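Local coordinates for NO-binding heme-dependent sensor protein (Shewanella oneidensis, PDB 4U9B) that binds heme and senses nitric oxide through it, as an H-NOX gas sensor that also binds a zinc ion, at residues E27-K32 with F48-D53; K67-F72 with C139-G144; N125-L130 with I175-N180. All blocks are in the same frame, centred on the assembly; numbering follows the deposited sequence.

Overall arrangement
All three contacts lie in one H-NOX chain and run from its outer helices to its sheet. Contact 1 joins helix 19-29 to helix 44-58, away from the annotated sites, with Ile50 about 13 Å from the heme by nearest atoms. Contact 2 lies near the middle of the chain. It holds Cys139 of the zinc site and Ala142 of the heme pocket. Contact 3 pairs the two central strands of the sheet, and the Leu130 side chain comes within about 5 Å of the heme. Centres are about 19 Å apart for contacts 1 and 2, about 18 Å for contacts 2 and 3, and about 36 Å for contacts 1 and 3.

Contact 1. Residues E27-K32 with F48-D53; sequences EKHAPK and FSIVQD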
loop_
_atom_site.group_PDB
_atom_site.type_symbol
_atom_site.label_atom_id
_atom_site.label_comp_id
_atom_site.label_asym_id
_atom_site.label_seq_id
_atom_site.Cartn_x
_atom_site.Cartn_y
_atom_site.Cartn_z
ATOM N N GLU A 27 14.256 17.571 0.288
ATOM C CA GLU A 27 15.436 18.254 -0.245
ATOM C C GLU A 27 16.379 17.256 -0.902
ATOM O O GLU A 27 16.917 17.507 -1.980
ATOM C CB GLU A 27 16.182 19.009 0.857
ATOM C CG GLU A 27 15.488 20.265 1.356
ATOM C CD GLU A 27 16.258 20.948 2.472
ATOM O OE1 GLU A 27 17.483 20.727 2.577
ATOM O OE2 GLU A 27 15.637 21.704 3.249
ATOM N N LYS A 28 16.563 16.114 -0.248
ATOM C CA LYS A 28 17.499 15.106 -0.721
ATOM C C LYS A 28 17.001 14.355 -1.948
ATOM O O LYS A 28 17.785 14.030 -2.836
ATOM C CB LYS A 28 17.791 14.090 0.385
ATOM C CG LYS A 28 18.635 14.615 1.529
ATOM C CD LYS A 28 18.978 13.509 2.519
ATOM C CE LYS A 28 19.942 12.486 1.926
ATOM N NZ LYS A 28 20.205 11.346 2.853
ATOM N N HIS A 29 15.697 14.080 -1.994
ATOM C CA HIS A 29 15.170 13.074 -2.916
ATOM C C HIS A 29 14.146 13.581 -3.934
ATOM O O HIS A 29 13.788 12.848 -4.856
ATOM C CB HIS A 29 14.554 11.936 -2.099
ATOM C CG HIS A 29 15.508 11.326 -1.121
ATOM N ND1 HIS A 29 16.633 10.637 -1.515
ATOM C CD2 HIS A 29 15.517 11.315 0.233
ATOM C CE1 HIS A 29 17.292 10.223 -0.447
ATOM N NE2 HIS A 29 16.633 10.620 0.627
ATOM N N ALA A 30 13.679 14.818 -3.779
ATOM C CA ALA A 30 12.701 15.383 -4.712
ATOM C C ALA A 30 13.208 16.680 -5.343
ATOM O O ALA A 30 14.021 17.378 -4.743
ATOM C CB ALA A 30 11.380 15.629 -4.008
ATOM N N PRO A 31 12.717 17.008 -6.557
ATOM C CA PRO A 31 13.066 18.270 -7.224
ATOM C C PRO A 31 12.796 19.491 -6.336
ATOM O O PRO A 31 12.056 19.393 -5.360
ATOM C CB PRO A 31 12.162 18.276 -8.450
ATOM C CG PRO A 31 11.948 16.847 -8.755
ATOM C CD PRO A 31 11.869 16.161 -7.417
ATOM N N LYS A 32 13.394 20.630 -6.675
ATOM C CA LYS A 32 13.308 21.818 -5.838
ATOM C C LYS A 32 11.869 22.309 -5.761
ATOM O O LYS A 32 11.125 22.284 -6.752
ATOM C CB LYS A 32 14.233 22.910 -6.370
ATOM C CG LYS A 32 14.500 24.000 -5.363
ATOM C CD LYS A 32 15.885 24.609 -5.530
ATOM C CE LYS A 32 16.091 25.143 -6.933
ATOM N NZ LYS A 32 17.344 25.938 -7.030
ATOM N N PHE A 48 10.342 5.760 -3.359
ATOM C CA PHE A 48 11.304 4.726 -2.992
ATOM C C PHE A 48 12.568 5.323 -2.373
ATOM O O PHE A 48 13.097 4.786 -1.399
ATOM C CB PHE A 48 11.672 3.875 -4.212
ATOM C CG PHE A 48 10.626 2.863 -4.594
ATOM C CD1 PHE A 48 10.253 1.864 -3.707
ATOM C CD2 PHE A 48 10.040 2.891 -5.847
ATOM C CE1 PHE A 48 9.300 0.923 -4.058
ATOM C CE2 PHE A 48 9.083 1.952 -6.204
ATOM C CZ PHE A 48 8.715 0.968 -5.308
ATOM N N SER A 49 13.047 6.434 -2.927
ATOM C CA SER A 49 14.245 7.082 -2.403
ATOM C C SER A 49 14.022 7.543 -0.971
ATOM O O SER A 49 14.885 7.369 -0.112
ATOM C CB SER A 49 14.652 8.269 -3.276
ATOM O OG SER A 49 15.213 7.824 -4.493
ATOM N N ILE A 50 12.858 8.132 -0.719
ATOM C CA ILE A 50 12.516 8.584 0.621
ATOM C C ILE A 50 12.471 7.406 1.586
ATOM O O ILE A 50 13.080 7.452 2.654
ATOM C CB ILE A 50 11.164 9.323 0.641
ATOM C CG1 ILE A 50 11.291 10.665 -0.087
ATOM C CG2 ILE A 50 10.694 9.564 2.078
ATOM C CD1 ILE A 50 9.967 11.310 -0.419
ATOM N N VAL A 51 11.750 6.353 1.210
ATOM C CA VAL A 51 11.589 5.201 2.088
ATOM C C VAL A 51 12.917 4.458 2.257
ATOM O O VAL A 51 13.185 3.913 3.325
ATOM C CB VAL A 51 10.497 4.241 1.564
ATOM C CG1 VAL A 51 10.311 3.062 2.502
ATOM C CG2 VAL A 51 9.171 4.973 1.441
ATOM N N GLN A 52 13.746 4.447 1.215
ATOM C CA GLN A 52 15.077 3.839 1.296
ATOM C C GLN A 52 15.937 4.551 2.329
ATOM O O GLN A 52 16.673 3.911 3.088
ATOM C CB GLN A 52 15.775 3.859 -0.065
ATOM C CG GLN A 52 17.103 3.084 -0.092
ATOM C CD GLN A 52 17.026 1.758 -0.837
ATOM O OE1 GLN A 52 15.956 1.321 -1.263
ATOM N NE2 GLN A 52 18.176 1.111 -0.998
ATOM N N ASP A 53 15.843 5.875 2.345
ATOM C CA ASP A 53 16.589 6.699 3.287
ATOM C C ASP A 53 16.160 6.386 4.719
ATOM O O ASP A 53 16.995 6.139 5.588
ATOM C CB ASP A 53 16.369 8.180 2.969
ATOM C CG ASP A 53 17.392 9.080 3.621
ATOM O OD1 ASP A 53 17.946 8.708 4.675
ATOM O OD2 ASP A 53 17.641 10.169 3.066
HETATM O O HOH W 1 14.888 10.620 -5.747
#
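His29 and Lys28 both reach Asp53, joining the C-terminal end of helix 19-29 to the middle of helix 44-58 in the helical part of the H-NOX fold. The packed part is the imidazole of His29. One face lies against the backbone of the second helix, with Ser49 O 3.7 Å above the ring plane and over its centre. Ser49 CB comes within 3.6 Å of His29 ND1, and CG1 of the buried Ile50 touches His29 CB. Lys28 CB covers part of the opposite face, so the ring lies between Lys28 CB and the backbone of helix 44-58. With CG beside the backbone N (chi1 -56°), the His29 side chain reaches across to this helix.

His29 NE2 donates to Asp53 OD2 over 2.7 Å at 170°, nearly straight. The oxygen lies in the ring plane and uses its anti lone pair. The carboxylate stands perpendicular to the ring. This is a His-carboxylate hydrogen bond, and Asp53 OD2 accepts from both Lys28 NZ and His29 NE2. Asp53 OD1 forms a salt bridge with Arg57, so both carboxylate oxygens have partners. That setting would probably favour the charged carboxylate.

The loose side is wetter. Ser49 OG, also bonded to Ser45 O, receives a bond from a water that donates to His29 O as well, at 2.6 Å. The exposed Lys28 chain bends about its CG-CD bond, and its NZ meets Asp53 OD2 from the syn side at 2.8 Å, 31° out of the carboxylate plane.

Contact 2. Residues K67-F72 with C139-G144; sequences KAFGQF and CFCAEG. With ZN (zinc ion), chain D; HEM (protoporphyrin IX containing Fe), chain B.
Lys67, Gly144 and Cys141 carry much of this helix-helix crossing of the H-NOX fold, in which segments 67-72 and 139-144, on helices 62-80 and 139-152, cross at -42° with their axes 6.6 Å apart. Glycines make that closeness possible. Gly144 CA sits 3.4 Å from Lys67 O in a CA-H...O contact, and Gly70 faces it across the crossing. Neither glycine has a side chain to hold the backbones apart, and Gly70 CA and Gly144 CA are 4.1 Å from each other. Two more CA-H...O contacts join Lys67 CA to Phe140 O and Gln71 CA to Gly144 O.

Lys67 has the most surface covered. Its chain is fully extended, with CG anti to the backbone N (chi1 -180°), and reaches across the flank of helix 139-152. CB meets the edge of the Phe140 ring, CG passes over Gly144 CA, and NZ reaches the Glu143 carboxylate. The salt bridge from Lys67 NZ to Glu143 OE2 is short, 2.5 Å, and enters on the anti side, 34° out of plane. Glu143 OE1 is bonded to ND1 of the zinc ligand His161, making Glu143 a second-shell residue of the metal site. A methionine in place of Lys67 would probably leave Glu143 OE2 without its charged mate and the carboxylate less firmly set against His161.

Cys141 SG lies 3.8 Å from Gly70 CA and approaches the Phe69 ring obliquely. On the far side of the second helix, Ala142 CB touches the heme methyl CMA. At its start, Cys139 SG binds zinc at 2.3 Å, with His161, Cys164 and Cys172 completing the site.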
loop_
_atom_site.group_PDB
_atom_site.type_symbol
_atom_site.label_atom_id
_atom_site.label_comp_id
_atom_site.label_asym_id
_atom_site.label_seq_id
_atom_site.Cartn_x
_atom_site.Cartn_y
_atom_site.Cartn_z
ATOM N N LYS A 67 6.211 -2.400 4.436
ATOM C CA LYS A 67 5.071 -3.122 4.993
ATOM C C LYS A 67 4.401 -2.293 6.083
ATOM O O LYS A 67 3.176 -2.248 6.173
ATOM C CB LYS A 67 5.511 -4.480 5.542
ATOM C CG LYS A 67 4.386 -5.315 6.143
ATOM C CD LYS A 67 4.882 -6.689 6.577
ATOM C CE LYS A 67 3.756 -7.530 7.161
ATOM N NZ LYS A 67 4.178 -8.936 7.443
ATOM N N ALA A 68 5.211 -1.628 6.901
ATOM C CA ALA A 68 4.690 -0.764 7.954
ATOM C C ALA A 68 3.897 0.387 7.352
ATOM O O ALA A 68 2.812 0.729 7.826
ATOM C CB ALA A 68 5.819 -0.235 8.813
ATOM N N PHE A 69 4.450 0.984 6.304
ATOM C CA PHE A 69 3.764 2.046 5.583
ATOM C C PHE A 69 2.449 1.549 5.000
ATOM O O PHE A 69 1.437 2.241 5.069
ATOM C CB PHE A 69 4.658 2.600 4.475
ATOM C CG PHE A 69 3.967 3.575 3.566
ATOM C CD1 PHE A 69 3.371 4.715 4.073
ATOM C CD2 PHE A 69 3.933 3.359 2.201
ATOM C CE1 PHE A 69 2.739 5.613 3.238
ATOM C CE2 PHE A 69 3.305 4.254 1.361
ATOM C CZ PHE A 69 2.708 5.384 1.881
ATOM N N GLY A 70 2.471 0.348 4.431
ATOM C CA GLY A 70 1.276 -0.247 3.857
ATOM C C GLY A 70 0.134 -0.347 4.851
ATOM O O GLY A 70 -1.018 -0.054 4.522
ATOM N N GLN A 71 0.448 -0.758 6.074
ATOM C CA GLN A 71 -0.572 -0.884 7.106
ATOM C C GLN A 71 -1.102 0.485 7.505
ATOM O O GLN A 71 -2.306 0.664 7.696
ATOM C CB GLN A 71 -0.017 -1.617 8.324
ATOM C CG GLN A 71 -1.060 -1.881 9.392
ATOM C CD GLN A 71 -0.721 -3.071 10.273
ATOM O OE1 GLN A 71 0.416 -3.543 10.295
ATOM N NE2 GLN A 71 -1.714 -3.564 11.000
ATOM N N PHE A 72 -0.194 1.448 7.627
ATOM C CA PHE A 72 -0.564 2.826 7.917
ATOM C C PHE A 72 -1.424 3.379 6.786
ATOM O O PHE A 72 -2.375 4.128 7.017
ATOM C CB PHE A 72 0.699 3.682 8.106
ATOM C CG PHE A 72 0.428 5.097 8.553
ATOM C CD1 PHE A 72 0.187 6.099 7.624
ATOM C CD2 PHE A 72 0.440 5.428 9.899
ATOM C CE1 PHE A 72 -0.053 7.401 8.031
ATOM C CE2 PHE A 72 0.202 6.728 10.313
ATOM C CZ PHE A 72 -0.044 7.717 9.377
ATOM N N CYS A 139 4.837 -5.572 -3.178
ATOM C CA CYS A 139 4.043 -6.636 -2.571
ATOM C C CYS A 139 4.009 -6.518 -1.049
ATOM O O CYS A 139 3.036 -6.923 -0.414
ATOM C CB CYS A 139 4.584 -8.005 -2.975
ATOM S SG CYS A 139 6.306 -8.278 -2.521
ATOM N N PHE A 140 5.063 -5.959 -0.460
ATOM C CA PHE A 140 5.099 -5.812 0.991
ATOM C C PHE A 140 4.172 -4.684 1.426
ATOM O O PHE A 140 3.642 -4.701 2.539
ATOM C CB PHE A 140 6.527 -5.568 1.485
ATOM C CG PHE A 140 7.289 -6.833 1.767
ATOM C CD1 PHE A 140 7.803 -7.594 0.733
ATOM C CD2 PHE A 140 7.484 -7.263 3.069
ATOM C CE1 PHE A 140 8.502 -8.758 0.990
ATOM C CE2 PHE A 140 8.182 -8.429 3.332
ATOM C CZ PHE A 140 8.688 -9.177 2.289
ATOM N N CYS A 141 3.962 -3.713 0.543
ATOM C CA CYS A 141 2.982 -2.665 0.800
ATOM C C CYS A 141 1.581 -3.271 0.719
ATOM O O CYS A 141 0.697 -2.924 1.504
ATOM C CB CYS A 141 3.144 -1.513 -0.198
ATOM S SG CYS A 141 2.074 -0.080 0.109
ATOM N N ALA A 142 1.392 -4.188 -0.225
ATOM C CA ALA A 142 0.124 -4.904 -0.357
ATOM C C ALA A 142 -0.158 -5.713 0.901
ATOM O O ALA A 142 -1.285 -5.730 1.407
ATOM C CB ALA A 142 0.145 -5.817 -1.578
ATOM N N GLU A 143 0.869 -6.394 1.399
ATOM C CA GLU A 143 0.731 -7.204 2.601
ATOM C C GLU A 143 0.336 -6.303 3.765
ATOM O O GLU A 143 -0.576 -6.619 4.529
ATOM C CB GLU A 143 2.038 -7.961 2.904
ATOM C CG GLU A 143 1.908 -8.988 4.016
ATOM C CD GLU A 143 3.138 -9.865 4.184
ATOM O OE1 GLU A 143 3.742 -10.279 3.172
ATOM O OE2 GLU A 143 3.494 -10.150 5.342
ATOM N N GLY A 144 1.013 -5.164 3.878
ATOM C CA GLY A 144 0.712 -4.194 4.914
ATOM C C GLY A 144 -0.714 -3.684 4.829
ATOM O O GLY A 144 -1.417 -3.615 5.838
HETATM ZN ZN ZN D . 6.294 -10.562 -2.951
HETATM C CHA HEM B . -1.827 1.812 -4.942
HETATM C CHB HEM B . -2.835 -2.524 -3.043
HETATM C CHC HEM B . -6.836 -0.754 -1.006
HETATM C CHD HEM B . -6.425 3.147 -3.858
HETATM C C1A HEM B . -1.676 0.542 -4.441
HETATM C C2A HEM B . -0.428 -0.177 -4.283
HETATM C C3A HEM B . -0.716 -1.371 -3.756
HETATM C C4A HEM B . -2.146 -1.452 -3.563
HETATM C CMA HEM B . 0.278 -2.490 -3.400
HETATM C CAA HEM B . 0.981 0.341 -4.656
HETATM C CBA HEM B . 1.146 0.438 -6.175
HETATM C CGA HEM B . 1.619 -0.854 -6.807
HETATM O O1A HEM B . 1.813 -0.867 -8.054
HETATM O O2A HEM B . 1.809 -1.873 -6.092
HETATM C C1B HEM B . -3.970 -2.422 -2.278
HETATM C C2B HEM B . -4.491 -3.440 -1.392
HETATM C C3B HEM B . -5.615 -2.956 -0.831
HETATM C C4B HEM B . -5.809 -1.608 -1.337
HETATM C CMB HEM B . -3.810 -4.817 -1.226
HETATM C CAB HEM B . -6.576 -3.595 0.199
HETATM C CBB HEM B . -6.241 -4.619 0.991
HETATM C C1C HEM B . -7.084 0.465 -1.605
HETATM C C2C HEM B . -8.199 1.336 -1.310
HETATM C C3C HEM B . -8.117 2.418 -2.093
HETATM C C4C HEM B . -6.922 2.273 -2.915
HETATM C CMC HEM B . -9.292 1.033 -0.265
HETATM C CAC HEM B . -9.141 3.582 -2.051
HETATM C CBC HEM B . -9.213 4.534 -2.987
HETATM C C1D HEM B . -5.128 3.193 -4.321
HETATM C C2D HEM B . -4.536 4.343 -4.963
HETATM C C3D HEM B . -3.106 3.928 -5.300
HETATM C C4D HEM B . -2.971 2.569 -4.835
HETATM C CMD HEM B . -5.198 5.707 -5.239
HETATM C CAD HEM B . -2.025 4.777 -5.989
HETATM C CBD HEM B . -2.091 4.590 -7.503
HETATM C CGD HEM B . -1.014 5.427 -8.139
HETATM O O1D HEM B . -0.048 5.782 -7.421
HETATM O O2D HEM B . -1.114 5.738 -9.358
HETATM N NA HEM B . -2.706 -0.264 -3.984
HETATM N NB HEM B . -4.792 -1.320 -2.219
HETATM N NC HEM B . -6.326 1.068 -2.591
HETATM N ND HEM B . -4.180 2.171 -4.264
HETATM FE FE HEM B . -4.585 0.338 -3.436
#

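Contact 3. Residues N125-L130 with I175-N180; sequences NNQIAL and IIELQN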
loop_
_atom_site.group_PDB
_atom_site.type_symbol
_atom_site.label_atom_id
_atom_site.label_comp_id
_atom_site.label_asym_id
_atom_site.label_seq_id
_atom_site.Cartn_x
_atom_site.Cartn_y
_atom_site.Cartn_z
ATOM N N ASN A 125 -11.779 -23.608 1.565
ATOM C CA ASN A 125 -11.410 -23.621 2.976
ATOM C C ASN A 125 -11.456 -22.212 3.566
ATOM O O ASN A 125 -10.973 -21.977 4.672
ATOM C CB ASN A 125 -10.021 -24.233 3.158
ATOM C CG ASN A 125 -8.929 -23.412 2.504
ATOM O OD1 ASN A 125 -9.204 -22.510 1.714
ATOM N ND2 ASN A 125 -7.679 -23.730 2.821
ATOM N N ASN A 126 -12.042 -21.288 2.805
ATOM C CA ASN A 126 -12.215 -19.890 3.204
ATOM C C ASN A 126 -10.899 -19.127 3.375
ATOM O O ASN A 126 -10.872 -18.050 3.972
ATOM C CB ASN A 126 -13.045 -19.802 4.490
ATOM C CG ASN A 126 -14.491 -20.208 4.275
ATOM O OD1 ASN A 126 -15.041 -20.026 3.190
ATOM N ND2 ASN A 126 -15.112 -20.760 5.310
ATOM N N GLN A 127 -9.814 -19.679 2.844
ATOM C CA GLN A 127 -8.597 -18.900 2.663
ATOM C C GLN A 127 -8.753 -18.104 1.375
ATOM O O GLN A 127 -9.496 -18.507 0.480
ATOM C CB GLN A 127 -7.354 -19.793 2.605
ATOM C CG GLN A 127 -7.071 -20.551 3.893
ATOM C CD GLN A 127 -5.819 -21.410 3.807
ATOM O OE1 GLN A 127 -5.390 -21.796 2.719
ATOM N NE2 GLN A 127 -5.228 -21.713 4.957
ATOM N N ILE A 128 -8.069 -16.966 1.295
ATOM C CA ILE A 128 -8.073 -16.144 0.093
ATOM C C ILE A 128 -6.706 -16.211 -0.572
ATOM O O ILE A 128 -5.697 -15.938 0.067
ATOM C CB ILE A 128 -8.413 -14.673 0.411
ATOM C CG1 ILE A 128 -9.778 -14.572 1.097
ATOM C CG2 ILE A 128 -8.397 -13.826 -0.864
ATOM C CD1 ILE A 128 -10.035 -13.227 1.756
ATOM N N ALA A 129 -6.683 -16.583 -1.849
ATOM C CA ALA A 129 -5.455 -16.586 -2.636
ATOM C C ALA A 129 -5.374 -15.308 -3.458
ATOM O O ALA A 129 -6.141 -15.118 -4.402
ATOM C CB ALA A 129 -5.400 -17.803 -3.539
ATOM N N LEU A 130 -4.441 -14.436 -3.091
ATOM C CA LEU A 130 -4.315 -13.132 -3.723
ATOM C C LEU A 130 -3.042 -13.047 -4.556
ATOM O O LEU A 130 -1.936 -13.058 -4.019
ATOM C CB LEU A 130 -4.328 -12.033 -2.659
ATOM C CG LEU A 130 -4.694 -10.629 -3.143
ATOM C CD1 LEU A 130 -6.117 -10.585 -3.693
ATOM C CD2 LEU A 130 -4.540 -9.628 -2.014
ATOM N N ILE A 175 -1.398 -15.836 0.455
ATOM C CA ILE A 175 -2.492 -16.643 0.973
ATOM C C ILE A 175 -2.928 -16.068 2.309
ATOM O O ILE A 175 -2.149 -16.026 3.263
ATOM C CB ILE A 175 -2.092 -18.121 1.144
ATOM C CG1 ILE A 175 -1.532 -18.682 -0.166
ATOM C CG2 ILE A 175 -3.282 -18.948 1.628
ATOM C CD1 ILE A 175 -2.459 -18.540 -1.363
ATOM N N ILE A 176 -4.176 -15.624 2.362
ATOM C CA ILE A 176 -4.734 -15.010 3.556
ATOM C C ILE A 176 -5.661 -15.987 4.270
ATOM O O ILE A 176 -6.630 -16.477 3.686
ATOM C CB ILE A 176 -5.514 -13.726 3.211
ATOM C CG1 ILE A 176 -4.659 -12.792 2.347
ATOM C CG2 ILE A 176 -5.954 -13.007 4.483
ATOM C CD1 ILE A 176 -5.472 -11.821 1.529
ATOM N N GLU A 177 -5.347 -16.270 5.530
ATOM C CA GLU A 177 -6.196 -17.101 6.373
ATOM C C GLU A 177 -6.844 -16.247 7.454
ATOM O O GLU A 177 -6.153 -15.609 8.249
ATOM C CB GLU A 177 -5.390 -18.233 7.009
ATOM C CG GLU A 177 -6.233 -19.190 7.840
ATOM C CD GLU A 177 -5.429 -20.350 8.391
ATOM O OE1 GLU A 177 -5.535 -21.462 7.834
ATOM O OE2 GLU A 177 -4.694 -20.151 9.380
ATOM N N LEU A 178 -8.173 -16.228 7.466
ATOM C CA LEU A 178 -8.914 -15.554 8.521
ATOM C C LEU A 178 -8.963 -16.448 9.752
ATOM O O LEU A 178 -9.214 -17.648 9.646
ATOM C CB LEU A 178 -10.332 -15.204 8.062
ATOM C CG LEU A 178 -10.479 -13.987 7.143
ATOM C CD1 LEU A 178 -9.914 -14.260 5.756
ATOM C CD2 LEU A 178 -11.942 -13.568 7.055
ATOM N N GLN A 179 -8.716 -15.855 10.915
ATOM C CA GLN A 179 -8.705 -16.594 12.171
ATOM C C GLN A 179 -9.585 -15.899 13.204
ATOM O O GLN A 179 -10.172 -14.853 12.925
ATOM C CB GLN A 179 -7.274 -16.735 12.686
ATOM C CG GLN A 179 -6.343 -17.427 11.700
ATOM C CD GLN A 179 -4.922 -17.533 12.210
ATOM O OE1 GLN A 179 -4.526 -16.826 13.136
ATOM N NE2 GLN A 179 -4.144 -18.425 11.608
ATOM N N ASN A 180 -9.675 -16.490 14.392
ATOM C CA ASN A 180 -10.545 -15.977 15.445
ATOM C C ASN A 180 -9.768 -15.171 16.482
ATOM O O ASN A 180 -8.560 -15.350 16.642
ATOM C CB ASN A 180 -11.280 -17.131 16.129
ATOM C CG ASN A 180 -11.785 -18.164 15.141
ATOM O OD1 ASN A 180 -12.816 -17.972 14.496
ATOM N ND2 ASN A 180 -11.059 -19.270 15.017
#
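Ile128 and Ile176 form a hydrogen-bonded antiparallel pair between the two central strands of the four-stranded H-NOX sheet. Ile128 N donates to Ile176 O and Ile176 N to Ile128 O, each at 2.8 Å. The second bond is almost straight, at 176°.

Shape differs on the two faces. On the face of Ile128 and Ile176, the branched CB atoms stand 4.1 Å apart. Beyond them the two CD1 methyls turn to different partners. Ile128 CD1 meets Leu178 CD1, while Ile176 CD1 fits against Leu130 CD2 at 4.3 Å. Helix 91-96 covers this face: Val95 lies on Ile128 and Leu130, Phe91 on Ile176, and Thr92 on Leu178. The Leu130 side chain comes within about 5 Å of the heme, nearest atoms.

The other face carries Ala129 and Ile175, a non-hydrogen-bonded pair. The short Ala129 side chain lets the bump of Ile175 CD1 come in against it, 3.7 Å from Ala129 CB. Ile175 bends there through chi2 of -56°, which folds the ethyl end across to the neighbouring strand. Its other branch, CG2, rests against Gln127 OE1.

Next to Ile128, the extended Gln127 side chain reaches over to Glu177. Its amide is held at both ends: Asn125 ND2 gives OE1 a weak bond, and NE2 donates to Glu177. Asn125 OD1 also accepts from Gln127 N in an Asx turn that leads into the strand. Glu177 OE2 takes a bond from Gln179 NE2. Gln127 NE2 meets Glu177 OE1 at 2.9 Å from above the carboxylate plane, 42° out of it.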